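PDB 3HG7: D-isomer specific 2-hydroxyacid dehydrogenase family protein from Aeromonas salmonicida subsp. salmonicida, which probably acts as an NAD-dependent oxidoreductase of the D-isomer specific 2-hydroxyacid dehydrogenase family. Local coordinates for residues F108-S113 against I225-G230; L112-Q117 against M251-V256. The protein carries 1 engineered substitution. One frame throughout, in Å; residues are numbered along the deposited sequence.

Contact 1: F108-S113 against I225-G230; sequences FGHLLS and ILFNVG
The ring of Phe-227 meets helix 108-113 with its outer edge. Phe-227 CE1 lies 3.6 Å from His-110 CB, close to the ring plane, and it is this methylene, not the imidazole, that makes the nearest approach. The next ring atom, Phe-227 CZ, faces the backbone N of Leu-111 in plane at 3.9 Å and the CB of Leu-111 at 4.1 Å. The phenyl group therefore butts edge-on against the helix, at the His-110 methylene and the Leu-111 N, rather than lying flat along it.

A second apolar touch flanks the ring, where Leu-111 CD1 and Ile-225 CD1 come within 3.8 Å as their side chains cross at a slant. Leu-111 gets there because its CG stands opposite the backbone N (chi1 174°), beside the carbonyl carbon.

Beyond the apolar patch, where the strand ends, Asn-228 forms an Asx turn: its OD1 accepts from Gly-230 N at 3.2 Å, with the donor 47° above the carbonyl plane. ND2 of the same amide bonds to the Arg-231 backbone O, so both ends of the group are held.

Helix 108-113 runs nearly antiparallel to strand 225-228 (156° between directions, axes 10.6 Å apart), as a helix covering the parallel Rossmann-type sheet. Val-197 of strand 197-200 touches both Leu-111 and Phe-227 to one side, and Val-253 of strand 251-254 touches His-110 and Phe-227 to the other.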
ATOM      1  N   PHE A 108       1.366  11.263   7.737  1.00 11.81           N
ATOM      2  CA  PHE A 108       1.523  12.511   8.523  1.00 13.00           C
ATOM      3  C   PHE A 108       0.489  13.590   8.148  1.00 12.08           C
ATOM      4  O   PHE A 108       0.122  14.383   8.983  1.00 12.06           O
ATOM      5  CB  PHE A 108       2.967  13.004   8.496  1.00 14.75           C
ATOM      6  CG  PHE A 108       3.856  12.247   9.429  1.00 15.64           C
ATOM      7  CD1 PHE A 108       4.191  12.784  10.666  1.00 14.81           C
ATOM      8  CD2 PHE A 108       4.316  10.987   9.099  1.00 15.25           C
ATOM      9  CE1 PHE A 108       5.000  12.060  11.564  1.00 15.82           C
ATOM     10  CE2 PHE A 108       5.126  10.258   9.967  1.00 15.08           C
ATOM     11  CZ  PHE A 108       5.468  10.807  11.211  1.00 13.79           C
ATOM     12  N   GLY A 109      -0.000  13.614   6.904  1.00 11.29           N
ATOM     13  CA  GLY A 109      -1.116  14.488   6.565  1.00 11.58           C
ATOM     14  C   GLY A 109      -2.341  14.121   7.402  1.00 11.62           C
ATOM     15  O   GLY A 109      -2.982  14.985   8.018  1.00 11.65           O
ATOM     16  N   HIS A 110      -2.644  12.833   7.462  1.00 11.58           N
ATOM     17  CA  HIS A 110      -3.806  12.378   8.221  1.00 10.56           C
ATOM     18  C   HIS A 110      -3.572  12.584   9.721  1.00 10.19           C
ATOM     19  O   HIS A 110      -4.468  12.971  10.463  1.00  9.08           O
ATOM     20  CB  HIS A 110      -4.129  10.928   7.934  1.00 12.69           C
ATOM     21  CG  HIS A 110      -4.984  10.753   6.713  1.00 13.59           C
ATOM     22  ND1 HIS A 110      -6.348  10.919   6.743  1.00 15.10           N
ATOM     23  CD2 HIS A 110      -4.668  10.447   5.435  1.00 14.08           C
ATOM     24  CE1 HIS A 110      -6.845  10.711   5.536  1.00 13.35           C
ATOM     25  NE2 HIS A 110      -5.846  10.446   4.715  1.00 16.35           N
ATOM     26  N   LEU A 111      -2.350  12.326  10.146  1.00  9.20           N
ATOM     27  CA  LEU A 111      -2.030  12.438  11.546  1.00  9.50           C
ATOM     28  C   LEU A 111      -2.134  13.897  11.995  1.00 10.39           C
ATOM     29  O   LEU A 111      -2.742  14.195  13.027  1.00  9.37           O
ATOM     30  CB  LEU A 111      -0.629  11.891  11.823  1.00  9.81           C
ATOM     31  CG  LEU A 111      -0.098  12.082  13.247  1.00 13.63           C
ATOM     32  CD1 LEU A 111      -0.977  11.341  14.217  1.00 10.52           C
ATOM     33  CD2 LEU A 111       1.418  11.695  13.413  1.00 10.52           C
ATOM     34  N   LEU A 112      -1.558  14.806  11.217  1.00 11.38           N
ATOM     35  CA  LEU A 112      -1.589  16.208  11.628  1.00 11.74           C
ATOM     36  C   LEU A 112      -3.009  16.740  11.449  1.00 11.23           C
ATOM     37  O   LEU A 112      -3.432  17.564  12.241  1.00 11.95           O
ATOM     38  CB  LEU A 112      -0.572  17.016  10.844  1.00 13.68           C
ATOM     39  CG  LEU A 112       0.861  16.609  11.209  1.00  8.62           C
ATOM     40  CD1 LEU A 112       1.867  17.109  10.191  1.00 14.34           C
ATOM     41  CD2 LEU A 112       1.123  17.204  12.643  1.00 14.84           C
ATOM     42  N   SER A 113      -3.753  16.246  10.437  1.00  9.37           N
ATOM     43  CA  SER A 113      -5.160  16.637  10.318  1.00  9.80           C
ATOM     44  C   SER A 113      -5.917  16.389  11.626  1.00 10.57           C
ATOM     45  O   SER A 113      -6.640  17.262  12.112  1.00 10.98           O
ATOM     46  CB  SER A 113      -5.853  15.966   9.126  1.00  9.78           C
ATOM     47  OG  SER A 113      -7.220  16.369   9.086  1.00 13.59           O
ATOM     48  N   ILE A 225      -4.009   6.393  17.720  1.00 19.43           N
ATOM     49  CA  ILE A 225      -4.506   6.510  16.360  1.00 19.47           C
ATOM     50  C   ILE A 225      -3.865   5.340  15.654  1.00 18.57           C
ATOM     51  O   ILE A 225      -2.648   5.194  15.673  1.00 19.64           O
ATOM     52  CB  ILE A 225      -4.076   7.847  15.709  1.00 20.43           C
ATOM     53  CG1 ILE A 225      -4.672   9.015  16.510  1.00 24.08           C
ATOM     54  CG2 ILE A 225      -4.523   7.902  14.229  1.00 24.14           C
ATOM     55  CD1 ILE A 225      -4.042  10.376  16.249  1.00 21.72           C
ATOM     56  N   LEU A 226      -4.688   4.513  15.035  1.00 18.69           N
ATOM     57  CA  LEU A 226      -4.207   3.365  14.268  1.00 17.87           C
ATOM     58  C   LEU A 226      -4.395   3.564  12.778  1.00 17.34           C
ATOM     59  O   LEU A 226      -5.509   3.818  12.364  1.00 17.95           O
ATOM     60  CB  LEU A 226      -4.986   2.112  14.675  1.00 18.89           C
ATOM     61  CG  LEU A 226      -4.759   0.842  13.836  1.00 21.60           C
ATOM     62  CD1 LEU A 226      -3.308   0.382  13.907  1.00 20.07           C
ATOM     63  CD2 LEU A 226      -5.690  -0.261  14.295  1.00 19.55           C
ATOM     64  N   PHE A 227      -3.315   3.422  12.001  1.00 16.64           N
ATOM     65  CA  PHE A 227      -3.370   3.418  10.521  1.00 16.31           C
ATOM     66  C   PHE A 227      -3.217   2.004  10.005  1.00 17.64           C
ATOM     67  O   PHE A 227      -2.297   1.279  10.430  1.00 17.72           O
ATOM     68  CB  PHE A 227      -2.201   4.194   9.917  1.00 16.41           C
ATOM     69  CG  PHE A 227      -2.292   5.689  10.082  1.00 15.02           C
ATOM     70  CD1 PHE A 227      -2.573   6.488   8.992  1.00 16.41           C
ATOM     71  CD2 PHE A 227      -2.036   6.292  11.316  1.00 16.43           C
ATOM     72  CE1 PHE A 227      -2.658   7.886   9.130  1.00 15.25           C
ATOM     73  CE2 PHE A 227      -2.111   7.671  11.471  1.00 15.46           C
ATOM     74  CZ  PHE A 227      -2.407   8.473  10.367  1.00 16.33           C
ATOM     75  N   ASN A 228      -4.051   1.636   9.036  1.00 18.03           N
ATOM     76  CA  ASN A 228      -3.776   0.430   8.284  1.00 17.67           C
ATOM     77  C   ASN A 228      -3.654   0.730   6.816  1.00 18.15           C
ATOM     78  O   ASN A 228      -4.638   1.100   6.168  1.00 17.72           O
ATOM     79  CB  ASN A 228      -4.829  -0.643   8.472  1.00 17.90           C
ATOM     80  CG  ASN A 228      -4.396  -1.991   7.833  1.00 17.53           C
ATOM     81  OD1 ASN A 228      -3.213  -2.205   7.537  1.00 19.66           O
ATOM     82  ND2 ASN A 228      -5.348  -2.871   7.612  1.00 19.08           N
ATOM     83  N   VAL A 229      -2.439   0.572   6.312  1.00 20.30           N
ATOM     84  CA  VAL A 229      -2.156   0.821   4.908  1.00 23.28           C
ATOM     85  C   VAL A 229      -1.522  -0.411   4.224  1.00 24.72           C
ATOM     86  O   VAL A 229      -1.076  -0.320   3.080  1.00 26.01           O
ATOM     87  CB  VAL A 229      -1.210   1.999   4.777  1.00 24.69           C
ATOM     88  CG1 VAL A 229      -1.886   3.296   5.245  1.00 19.64           C
ATOM     89  CG2 VAL A 229       0.017   1.741   5.636  1.00 19.96           C
ATOM     90  N   GLY A 230      -1.461  -1.542   4.934  1.00 24.52           N
ATOM     91  CA  GLY A 230      -0.957  -2.802   4.369  1.00 24.89           C
ATOM     92  C   GLY A 230      -2.027  -3.563   3.603  1.00 25.50           C
ATOM     93  O   GLY A 230      -2.217  -3.339   2.411  1.00 25.46           O
TER

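Contact 2: L112-Q117 against M251-V256; sequences LSLMRQ and MAVLDV
Leu-114 reaches from the last turn of its helix to Met-251 and Val-253, and its two methyls divide the work. Starting at CB, which is directed at the strand but remains too far for van der Waals contact with it, the chain continues to CG opposite the carbonyl carbon (chi1 -73°). CG is only the branch point: it, too, stays beyond contact distance of strand 251-254, and the touching is left to the terminal methyls. Leu-114 CD2 meets the tip of Met-251, with CE at 3.6 Å and SD slightly farther, at 3.9 Å. Leu-114 CD1 meets Val-253 CG2 at 4.1 Å, a looser touch in which the two side chains pass one another in opposing directions.

The Leu-114 and Met-251 side chains approach tip to tip. The thioether is bent at both chi2 and chi3, the latter (-26°) well away from a staggered value, and this curl brings CE to the leucine methyl. Met-251 and Val-253, two residues apart in an extended strand, present their side chains to the face of the parallel sheet that helix 100-115 covers. That is the alpha/beta layering of a Rossmann-type NAD-binding domain. Between them, Ala-252 points to the other face, where Leu-240 and Leu-244 of helix 237-245 pack on it.

Just past Leu-114 the helix stops. Arg-116 N still bonds to Leu-112 O at 3.0 Å, but Gln-117 takes a positive phi (56°) and closes a Schellman motif, with a weak bond from its N to Leu-114 O at 3.2 Å. Gln-117 is also the N-cap of helix 118-126, so one residue ends one helix and starts the next. At the far end of the strand segment, the Asp-255 carboxylate is hydrogen-bonded through OD1 to Thr-277 OG1 and Asn-280 N and through OD2 to Ser-281 OG.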
ATOM      1  N   LEU A 112      -1.558  14.806  11.217  1.00 11.38           N
ATOM      2  CA  LEU A 112      -1.589  16.208  11.628  1.00 11.74           C
ATOM      3  C   LEU A 112      -3.009  16.740  11.449  1.00 11.23           C
ATOM      4  O   LEU A 112      -3.432  17.564  12.241  1.00 11.95           O
ATOM      5  CB  LEU A 112      -0.572  17.016  10.844  1.00 13.68           C
ATOM      6  CG  LEU A 112       0.861  16.609  11.209  1.00  8.62           C
ATOM      7  CD1 LEU A 112       1.867  17.109  10.191  1.00 14.34           C
ATOM      8  CD2 LEU A 112       1.123  17.204  12.643  1.00 14.84           C
ATOM      9  N   SER A 113      -3.753  16.246  10.437  1.00  9.37           N
ATOM     10  CA  SER A 113      -5.160  16.637  10.318  1.00  9.80           C
ATOM     11  C   SER A 113      -5.917  16.389  11.626  1.00 10.57           C
ATOM     12  O   SER A 113      -6.640  17.262  12.112  1.00 10.98           O
ATOM     13  CB  SER A 113      -5.853  15.966   9.126  1.00  9.78           C
ATOM     14  OG  SER A 113      -7.220  16.369   9.086  1.00 13.59           O
ATOM     15  N   LEU A 114      -5.722  15.196  12.175  1.00 10.56           N
ATOM     16  CA  LEU A 114      -6.328  14.774  13.426  1.00 11.44           C
ATOM     17  C   LEU A 114      -5.833  15.562  14.635  1.00 10.55           C
ATOM     18  O   LEU A 114      -6.611  16.063  15.458  1.00 11.19           O
ATOM     19  CB  LEU A 114      -6.018  13.298  13.667  1.00 11.83           C
ATOM     20  CG  LEU A 114      -6.782  12.336  12.758  1.00 16.40           C
ATOM     21  CD1 LEU A 114      -6.176  10.967  12.969  1.00 13.87           C
ATOM     22  CD2 LEU A 114      -8.303  12.383  13.040  1.00 13.95           C
ATOM     23  N   MET A 115      -4.517  15.605  14.775  1.00 11.14           N
ATOM     24  CA  MET A 115      -3.888  16.311  15.909  1.00 11.09           C
ATOM     25  C   MET A 115      -4.271  17.798  16.012  1.00 10.87           C
ATOM     26  O   MET A 115      -4.432  18.313  17.113  1.00 10.74           O
ATOM     27  CB  MET A 115      -2.353  16.130  15.833  1.00 11.70           C
ATOM     28  CG  MET A 115      -1.795  14.724  16.210  1.00 18.06           C
ATOM     29  SD  MET A 115      -2.289  14.085  17.834  1.00 12.79           S
ATOM     30  CE  MET A 115      -1.329  15.142  18.963  1.00 17.66           C
ATOM     31  N   ARG A 116      -4.417  18.472  14.877  1.00 10.67           N
ATOM     32  CA  ARG A 116      -4.674  19.902  14.844  1.00  9.76           C
ATOM     33  C   ARG A 116      -6.140  20.205  14.605  1.00  9.65           C
ATOM     34  O   ARG A 116      -6.542  21.358  14.416  1.00 10.33           O
ATOM     35  CB  ARG A 116      -3.834  20.580  13.763  1.00  9.85           C
ATOM     36  CG  ARG A 116      -2.342  20.679  14.097  1.00  9.99           C
ATOM     37  CD  ARG A 116      -2.072  21.175  15.543  1.00  9.66           C
ATOM     38  NE  ARG A 116      -0.643  21.276  15.734  1.00 10.64           N
ATOM     39  CZ  ARG A 116       0.053  22.403  15.574  1.00  9.29           C
ATOM     40  NH1 ARG A 116      -0.563  23.532  15.247  1.00  9.23           N
ATOM     41  NH2 ARG A 116       1.376  22.389  15.749  1.00 10.42           N
ATOM     42  N   GLN A 117      -6.918  19.130  14.542  1.00  9.63           N
ATOM     43  CA  GLN A 117      -8.365  19.228  14.391  1.00 10.70           C
ATOM     44  C   GLN A 117      -8.809  20.028  13.182  1.00  8.68           C
ATOM     45  O   GLN A 117      -9.721  20.843  13.278  1.00  7.18           O
ATOM     46  CB  GLN A 117      -8.970  19.771  15.688  1.00 14.00           C
ATOM     47  CG  GLN A 117      -8.522  18.952  16.866  1.00 21.21           C
ATOM     48  CD  GLN A 117      -9.238  19.343  18.095  1.00 18.63           C
ATOM     49  OE1 GLN A 117      -8.939  20.366  18.723  1.00 21.35           O
ATOM     50  NE2 GLN A 117     -10.224  18.531  18.457  1.00 23.26           N
ATOM     51  N   MET A 251      -8.793   6.737  17.336  1.00 22.64           N
ATOM     52  CA  MET A 251      -9.191   6.934  15.949  1.00 22.66           C
ATOM     53  C   MET A 251      -8.589   5.825  15.121  1.00 20.88           C
ATOM     54  O   MET A 251      -7.562   5.247  15.504  1.00 20.32           O
ATOM     55  CB  MET A 251      -8.679   8.290  15.443  1.00 25.14           C
ATOM     56  CG  MET A 251      -9.407   9.545  15.999  1.00 36.62           C
ATOM     57  SD  MET A 251     -10.830  10.125  15.030  1.00 29.65           S
ATOM     58  CE  MET A 251     -10.366   9.494  13.413  1.00 36.38           C
ATOM     59  N   ALA A 252      -9.204   5.537  13.972  1.00 19.59           N
ATOM     60  CA  ALA A 252      -8.594   4.640  12.993  1.00 17.16           C
ATOM     61  C   ALA A 252      -8.595   5.301  11.599  1.00 17.12           C
ATOM     62  O   ALA A 252      -9.569   5.950  11.232  1.00 18.57           O
ATOM     63  CB  ALA A 252      -9.338   3.343  12.938  1.00 16.88           C
ATOM     64  N   VAL A 253      -7.493   5.161  10.873  1.00 15.94           N
ATOM     65  CA  VAL A 253      -7.403   5.644   9.479  1.00 15.74           C
ATOM     66  C   VAL A 253      -7.087   4.448   8.629  1.00 15.83           C
ATOM     67  O   VAL A 253      -5.997   3.878   8.741  1.00 15.53           O
ATOM     68  CB  VAL A 253      -6.269   6.700   9.302  1.00 15.30           C
ATOM     69  CG1 VAL A 253      -6.216   7.246   7.842  1.00 16.32           C
ATOM     70  CG2 VAL A 253      -6.459   7.846  10.291  1.00 15.11           C
ATOM     71  N   LEU A 254      -8.018   4.085   7.753  1.00 16.62           N
ATOM     72  CA  LEU A 254      -7.871   2.859   6.994  1.00 16.27           C
ATOM     73  C   LEU A 254      -7.892   3.140   5.513  1.00 15.58           C
ATOM     74  O   LEU A 254      -8.843   3.750   5.026  1.00 15.68           O
ATOM     75  CB  LEU A 254      -9.010   1.889   7.310  1.00 16.61           C
ATOM     76  CG  LEU A 254      -9.282   1.437   8.747  1.00 25.51           C
ATOM     77  CD1 LEU A 254     -10.208   0.243   8.675  1.00 18.00           C
ATOM     78  CD2 LEU A 254      -8.000   1.093   9.483  1.00 18.03           C
ATOM     79  N   ASP A 255      -6.840   2.707   4.819  1.00 15.00           N
ATOM     80  CA  ASP A 255      -6.747   2.878   3.369  1.00 15.09           C
ATOM     81  C   ASP A 255      -7.128   1.555   2.665  1.00 16.44           C
ATOM     82  O   ASP A 255      -7.445   1.535   1.481  1.00 15.26           O
ATOM     83  CB  ASP A 255      -5.333   3.313   2.966  1.00 15.19           C
ATOM     84  CG  ASP A 255      -5.240   3.711   1.507  1.00  7.39           C
ATOM     85  OD1 ASP A 255      -6.123   4.486   1.044  1.00 15.38           O
ATOM     86  OD2 ASP A 255      -4.323   3.196   0.814  1.00 15.63           O
ATOM     87  N   VAL A 256      -7.139   0.471   3.433  1.00 18.93           N
ATOM     88  CA  VAL A 256      -7.335  -0.888   2.876  1.00 20.26           C
ATOM     89  C   VAL A 256      -8.350  -1.673   3.694  1.00 22.07           C
ATOM     90  O   VAL A 256      -8.564  -1.396   4.877  1.00 21.84           O
ATOM     91  CB  VAL A 256      -6.020  -1.659   2.795  1.00 20.23           C
ATOM     92  CG1 VAL A 256      -5.104  -1.017   1.768  1.00 19.40           C
ATOM     93  CG2 VAL A 256      -5.344  -1.765   4.195  1.00 19.25           C
TER

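Contacts 1 and 2 lie about 5 Å apart, centre to centre, and both use helix 100-115, with Leu-112 and Ser-113 common to their segments. Their strands, 225-228 and 251-254, are parallel neighbours in one sheet: Leu-226 O lies 2.8 Å from Val-253 N and Asn-228 N 3.0 Å from Val-253 O, both probable hydrogen bonds. The apolar layers also merge, Leu-114 CD1 of contact 2 lying 3.7 Å from Ile-225 CG2 of contact 1. Ile-225 and Met-251 begin their strands, whereas Phe-227 and Val-253 are each one residue short of the carboxyl end, the end that borders the dinucleotide in Rossmann-type domains.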